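Local coordinates for protein purine nucleoside phosphorylase (Anopheles gambiae, PDB 2P4S) that catalyses the phosphate-dependent cleavage of the N-glycosidic bond of inosine, guanosine and their 2'-deoxy forms in purine salvage, working as a homotrimer, at residues D213-K218 / A322-T327; E274-C279 / G298-G303. One frame throughout, in Å; residues are numbered along the deposited sequence.

Contact 1. Residues D213-K218 / A322-T327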
loop_
_atom_site.group_PDB
_atom_site.type_symbol
_atom_site.label_atom_id
_atom_site.label_comp_id
_atom_site.label_asym_id
_atom_site.label_seq_id
_atom_site.Cartn_x
_atom_site.Cartn_y
_atom_site.Cartn_z
ATOM N N ASP A 213 2.064 26.780 -12.234
ATOM C CA ASP A 213 2.681 26.027 -13.333
ATOM C C ASP A 213 1.770 24.891 -13.705
ATOM O O ASP A 213 1.002 24.369 -12.859
ATOM C CB ASP A 213 4.036 25.407 -12.887
ATOM C CG ASP A 213 5.175 26.449 -12.736
ATOM O OD1 ASP A 213 4.978 27.662 -13.019
ATOM O OD2 ASP A 213 6.282 26.057 -12.301
ATOM N N ILE A 214 1.882 24.465 -14.969
ATOM C CA ILE A 214 1.286 23.236 -15.441
ATOM C C ILE A 214 2.418 22.239 -15.649
ATOM O O ILE A 214 3.352 22.498 -16.424
ATOM C CB ILE A 214 0.542 23.501 -16.746
ATOM C CG1 ILE A 214 -0.655 24.431 -16.477
ATOM C CG2 ILE A 214 0.162 22.203 -17.484
ATOM C CD1 ILE A 214 -1.263 24.984 -17.767
ATOM N N MET A 215 2.350 21.124 -14.944
ATOM C CA MET A 215 3.238 20.015 -15.198
ATOM C C MET A 215 2.582 18.979 -16.088
ATOM O O MET A 215 1.671 18.290 -15.638
ATOM C CB MET A 215 3.660 19.339 -13.895
ATOM C CG MET A 215 4.834 18.359 -14.101
ATOM S SD MET A 215 4.956 17.160 -12.799
ATOM C CE MET A 215 3.531 16.082 -13.131
ATOM N N LEU A 216 3.079 18.829 -17.324
ATOM C CA LEU A 216 2.774 17.629 -18.121
ATOM C C LEU A 216 3.196 16.397 -17.346
ATOM O O LEU A 216 4.287 16.322 -16.799
ATOM C CB LEU A 216 3.488 17.598 -19.473
ATOM C CG LEU A 216 3.347 18.893 -20.289
ATOM C CD1 LEU A 216 4.201 18.867 -21.533
ATOM C CD2 LEU A 216 1.855 19.256 -20.573
ATOM N N ILE A 217 2.321 15.409 -17.339
ATOM C CA ILE A 217 2.654 14.152 -16.727
ATOM C C ILE A 217 3.346 13.325 -17.787
ATOM O O ILE A 217 2.783 13.019 -18.845
ATOM C CB ILE A 217 1.417 13.469 -16.080
ATOM C CG1 ILE A 217 0.728 14.459 -15.120
ATOM C CG2 ILE A 217 1.845 12.125 -15.401
ATOM C CD1 ILE A 217 -0.567 13.921 -14.407
ATOM N N LYS A 218 4.605 13.027 -17.507
ATOM C CA LYS A 218 5.392 12.221 -18.380
ATOM C C LYS A 218 5.299 10.765 -17.906
ATOM O O LYS A 218 5.430 9.838 -18.705
ATOM C CB LYS A 218 6.845 12.726 -18.362
ATOM C CG LYS A 218 7.788 11.883 -19.208
ATOM C CD LYS A 218 9.248 12.421 -19.200
ATOM C CE LYS A 218 10.037 11.803 -20.385
ATOM N NZ LYS A 218 11.490 12.336 -20.290
ATOM N N ALA A 322 -2.126 13.931 -20.033
ATOM C CA ALA A 322 -2.500 14.400 -18.703
ATOM C C ALA A 322 -1.573 15.488 -18.185
ATOM O O ALA A 322 -0.391 15.495 -18.509
ATOM C CB ALA A 322 -2.524 13.215 -17.714
ATOM N N PHE A 323 -2.118 16.402 -17.384
ATOM C CA PHE A 323 -1.317 17.394 -16.671
ATOM C C PHE A 323 -1.841 17.709 -15.284
ATOM O O PHE A 323 -3.024 17.538 -15.013
ATOM C CB PHE A 323 -1.154 18.694 -17.463
ATOM C CG PHE A 323 -2.435 19.407 -17.765
ATOM C CD1 PHE A 323 -2.949 20.348 -16.878
ATOM C CD2 PHE A 323 -3.100 19.191 -18.966
ATOM C CE1 PHE A 323 -4.088 21.039 -17.164
ATOM C CE2 PHE A 323 -4.262 19.889 -19.254
ATOM C CZ PHE A 323 -4.744 20.825 -18.353
ATOM N N SER A 324 -0.925 18.201 -14.443
ATOM C CA SER A 324 -1.214 18.737 -13.123
ATOM C C SER A 324 -1.062 20.270 -13.160
ATOM O O SER A 324 -0.016 20.794 -13.604
ATOM C CB SER A 324 -0.198 18.199 -12.106
ATOM O OG SER A 324 -0.250 16.799 -11.910
ATOM N N LEU A 325 -2.079 20.984 -12.666
ATOM C CA LEU A 325 -1.892 22.364 -12.249
ATOM C C LEU A 325 -1.296 22.326 -10.824
ATOM O O LEU A 325 -1.898 21.735 -9.913
ATOM C CB LEU A 325 -3.233 23.113 -12.245
ATOM C CG LEU A 325 -3.214 24.601 -11.878
ATOM C CD1 LEU A 325 -2.420 25.470 -12.896
ATOM C CD2 LEU A 325 -4.660 25.078 -11.792
ATOM N N ILE A 326 -0.121 22.964 -10.650
ATOM C CA ILE A 326 0.554 23.032 -9.373
ATOM C C ILE A 326 -0.147 24.111 -8.561
ATOM O O ILE A 326 -0.079 25.274 -8.890
ATOM C CB ILE A 326 2.073 23.378 -9.562
ATOM C CG1 ILE A 326 2.761 22.339 -10.459
ATOM C CG2 ILE A 326 2.775 23.585 -8.217
ATOM C CD1 ILE A 326 2.711 20.842 -9.930
ATOM N N THR A 327 -0.848 23.729 -7.488
ATOM C CA THR A 327 -1.796 24.649 -6.840
ATOM C C THR A 327 -1.211 25.145 -5.537
ATOM O O THR A 327 -1.756 26.019 -4.891
ATOM C CB THR A 327 -3.162 23.967 -6.596
ATOM O OG1 THR A 327 -2.954 22.669 -6.006
ATOM C CG2 THR A 327 -3.892 23.790 -7.915
HETATM O O HOH W 1 0.689 13.609 -20.689
#
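Asp213-Ile217 and Ala322-Ile326 run antiparallel, edge to edge in the buried mixed beta sheet of the subunit. Four backbone hydrogen bonds join them. Met215 and Ser324 form a hydrogen-bonded pair, with Met215 N to Ser324 O at 2.7 Å and Ser324 N to Met215 O at 2.9 Å. Ile326 N bonds to Asp213 O at one end, Ile217 N reaches Ala322 O at the other, and there a water bridges Ile217 O and Ala322 N. The non-hydrogen-bonded pairs Ile214-Leu325 and Leu216-Phe323 share one face. On it Ile214 splits its branches: CG2 lies 3.7 Å from Phe323 CD1, and CG1 lies 4.1 Å from Leu325 CD1. The Phe323 ring, with CG between the backbone N and the carbonyl carbon (chi1 61°), passes Ile214 CG2 at an oblique angle with its near atoms CG and CD1, and meets Phe359 edge-to-face. The face of Met215 and Ser324 is mixed in character. Ser324 OG, hydrogen-bonded to Asn200, has Ile217 CD1 3.8 Å away and Met215 CE at 4.0 Å, while the methyl of Ala322 meets Ile217 CD1. Asp213 turns its carboxylate to Arg273 and Arg210 N. The pairing is part of the central sheet of the PNP/MTAP phosphorylase fold; Thr327, the next residue of the second strand, touches the bound inhibitor, as strand ends here line the nucleoside pocket.

Contact 2. Residues E274-C279 / G298-G303; sequences EGVYTC and GVDAIG. With DIH (7-[[(3R,4R)-3-(hydroxymethyl)-4-oxidanyl-pyrrolidin-1-ium-1-yl]methyl]-3,5-dihydropyrrolo[3,2-d]pyrimidin-4-one), chain F.
Tyr277 runs its side chain along the strand Ala301-Gly303, its parallel neighbour. CG stands anti to the backbone N (chi1 168°), and CB starts 4.2 Å from Ala301 O. CG keeps that distance from the same oxygen, and CD1 is a little nearer to it, with the methyl CB of Ala301 4.3 Å away. Farther out, CE1 lies 3.7 Å from Gly303 CA and CZ follows at much the same distance. The hydroxyl OH ends 3.5 Å from Gly303 CA and is hydrogen-bonded to Ser305 N, a residue that binds phosphate. Thr278 N to Ala301 O and Gly303 N to Thr278 O knit the strands together. Strands 272-279 and 301-303 are the two strands of a beta-alpha-beta unit, crossing over through helix 288-296, which closes with a Schellman motif at Gly298. Just after that turn Val276 O accepts both Asp300 N (2.8 Å) and Ala301 N, while Asp300 doubles back: OD2 takes Val276 N at 3.0 Å through its anti lone pair, and OD1 is held by Asn206. On the face opposite Tyr277, Thr278 CG2 meets Val299 CG1 at 3.8 Å, the two side chains crossing at about a right angle, and Thr278 OG1 bonds to Ile221 O. At the far end Ile302 CG2 packs against the purine-like ring of the inhibitor, 3.9 Å from its C2, and Gly303 CA approaches N3.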
loop_
_atom_site.group_PDB
_atom_site.type_symbol
_atom_site.label_atom_id
_atom_site.label_comp_id
_atom_site.label_asym_id
_atom_site.label_seq_id
_atom_site.Cartn_x
_atom_site.Cartn_y
_atom_site.Cartn_z
ATOM N N GLU A 274 7.402 19.404 -16.848
ATOM C CA GLU A 274 7.148 18.038 -17.267
ATOM C C GLU A 274 7.765 17.101 -16.234
ATOM O O GLU A 274 8.947 17.209 -15.946
ATOM C CB GLU A 274 7.787 17.772 -18.597
ATOM C CG GLU A 274 7.385 16.414 -19.136
ATOM C CD GLU A 274 8.042 16.083 -20.478
ATOM O OE1 GLU A 274 9.234 16.449 -20.700
ATOM O OE2 GLU A 274 7.340 15.454 -21.309
ATOM N N GLY A 275 6.990 16.169 -15.687
ATOM C CA GLY A 275 7.583 15.280 -14.700
ATOM C C GLY A 275 6.637 14.217 -14.235
ATOM O O GLY A 275 5.741 13.819 -14.968
ATOM N N VAL A 276 6.917 13.696 -13.038
ATOM C CA VAL A 276 6.353 12.447 -12.555
ATOM C C VAL A 276 5.296 12.749 -11.501
ATOM O O VAL A 276 5.553 13.500 -10.530
ATOM C CB VAL A 276 7.498 11.480 -12.035
ATOM C CG1 VAL A 276 6.932 10.166 -11.408
ATOM C CG2 VAL A 276 8.607 11.187 -13.175
ATOM N N TYR A 277 4.118 12.105 -11.642
ATOM C CA TYR A 277 2.957 12.394 -10.747
ATOM C C TYR A 277 2.728 11.177 -9.883
ATOM O O TYR A 277 3.035 10.082 -10.311
ATOM C CB TYR A 277 1.731 12.746 -11.570
ATOM C CG TYR A 277 0.428 12.786 -10.813
ATOM C CD1 TYR A 277 -0.030 13.982 -10.234
ATOM C CD2 TYR A 277 -0.406 11.650 -10.747
ATOM C CE1 TYR A 277 -1.242 14.037 -9.562
ATOM C CE2 TYR A 277 -1.629 11.701 -10.078
ATOM C CZ TYR A 277 -2.046 12.893 -9.501
ATOM O OH TYR A 277 -3.262 12.945 -8.855
ATOM N N THR A 278 2.289 11.340 -8.637
ATOM C CA THR A 278 1.863 10.147 -7.899
ATOM C C THR A 278 0.476 10.431 -7.281
ATOM O O THR A 278 0.193 11.594 -6.956
ATOM C CB THR A 278 2.869 9.668 -6.839
ATOM O OG1 THR A 278 2.514 8.336 -6.435
ATOM C CG2 THR A 278 2.875 10.588 -5.590
ATOM N N CYS A 279 -0.324 9.381 -7.117
ATOM C CA CYS A 279 -1.660 9.431 -6.536
ATOM C C CYS A 279 -1.650 8.820 -5.128
ATOM O O CYS A 279 -1.511 7.599 -4.978
ATOM C CB CYS A 279 -2.649 8.669 -7.431
ATOM S SG CYS A 279 -4.338 8.543 -6.756
ATOM N N GLY A 298 11.704 10.205 -7.010
ATOM C CA GLY A 298 11.539 10.785 -8.365
ATOM C C GLY A 298 10.183 11.448 -8.631
ATOM O O GLY A 298 9.910 11.849 -9.758
ATOM N N VAL A 299 9.361 11.645 -7.598
ATOM C CA VAL A 299 8.057 12.308 -7.760
ATOM C C VAL A 299 8.204 13.832 -7.813
ATOM O O VAL A 299 8.788 14.463 -6.889
ATOM C CB VAL A 299 7.076 11.889 -6.608
ATOM C CG1 VAL A 299 5.792 12.764 -6.578
ATOM C CG2 VAL A 299 6.766 10.367 -6.673
ATOM N N ASP A 300 7.624 14.441 -8.857
ATOM C CA ASP A 300 7.593 15.913 -8.941
ATOM C C ASP A 300 6.316 16.541 -8.463
ATOM O O ASP A 300 6.348 17.673 -8.015
ATOM C CB ASP A 300 7.888 16.410 -10.375
ATOM C CG ASP A 300 9.234 15.957 -10.836
ATOM O OD1 ASP A 300 10.275 16.496 -10.348
ATOM O OD2 ASP A 300 9.266 15.009 -11.606
ATOM N N ALA A 301 5.199 15.826 -8.597
ATOM C CA ALA A 301 3.872 16.391 -8.308
ATOM C C ALA A 301 3.061 15.366 -7.528
ATOM O O ALA A 301 3.030 14.217 -7.894
ATOM C CB ALA A 301 3.115 16.817 -9.603
ATOM N N ILE A 302 2.456 15.798 -6.432
ATOM C CA ILE A 302 1.721 14.891 -5.553
ATOM C C ILE A 302 0.234 15.211 -5.578
ATOM O O ILE A 302 -0.166 16.360 -5.330
ATOM C CB ILE A 302 2.218 14.941 -4.078
ATOM C CG1 ILE A 302 3.710 14.512 -3.966
ATOM C CG2 ILE A 302 1.324 14.003 -3.200
ATOM C CD1 ILE A 302 4.449 15.003 -2.599
ATOM N N GLY A 303 -0.574 14.194 -5.864
ATOM C CA GLY A 303 -1.994 14.383 -5.964
ATOM C C GLY A 303 -2.756 13.234 -5.361
ATOM O O GLY A 303 -2.167 12.441 -4.637
HETATM O "O5'" DIH F . -7.502 20.206 -2.000
HETATM C "C5'" DIH F . -7.585 18.772 -1.886
HETATM C "C4'" DIH F . -7.909 18.249 -3.264
HETATM C "C6'" DIH F . -6.901 18.764 -4.316
HETATM C "C3'" DIH F . -7.835 16.737 -3.277
HETATM O "O3'" DIH F . -8.818 16.252 -4.193
HETATM C "C2'" DIH F . -6.467 16.449 -3.868
HETATM N "N1'" DIH F . -6.337 17.517 -4.908
HETATM C C10 DIH F . -4.969 17.546 -5.448
HETATM C C9 DIH F . -3.884 18.216 -4.633
HETATM C C8 DIH F . -3.543 19.594 -4.694
HETATM N N7 DIH F . -2.500 19.816 -3.847
HETATM C C5 DIH F . -2.149 18.653 -3.241
HETATM C C6 DIH F . -1.075 18.256 -2.286
HETATM O O6 DIH F . -0.232 19.117 -1.800
HETATM N N1 DIH F . -1.050 16.948 -1.952
HETATM C C2 DIH F . -1.930 16.020 -2.436
HETATM N N3 DIH F . -2.887 16.334 -3.323
HETATM C C4 DIH F . -2.996 17.644 -3.729
#

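Overall arrangement
Both contacts lie in one mixed sheet, their centres about 9 Å apart, and contact 2 is nested along the chain inside the loop that contact 1 closes. All ten touching residues of contact 1 are buried, while in contact 2 Val276, Asp300 and Gly298 are partly exposed. Strands 214-221 and 272-279 are neighbours, with probable hydrogen bonds from Lys218 N to Gly275 O and Gly275 N to Leu216 O. Ser324 packs on Tyr277, so these two side chains meet on one face. Contact 1 is antiparallel and mainly aliphatic and aromatic; contact 2 is parallel, glycine-rich and helped by a carboxylate. Both reach the inhibitor, contact 1 through a residue beyond its last pair, contact 2 through its own paired strand end.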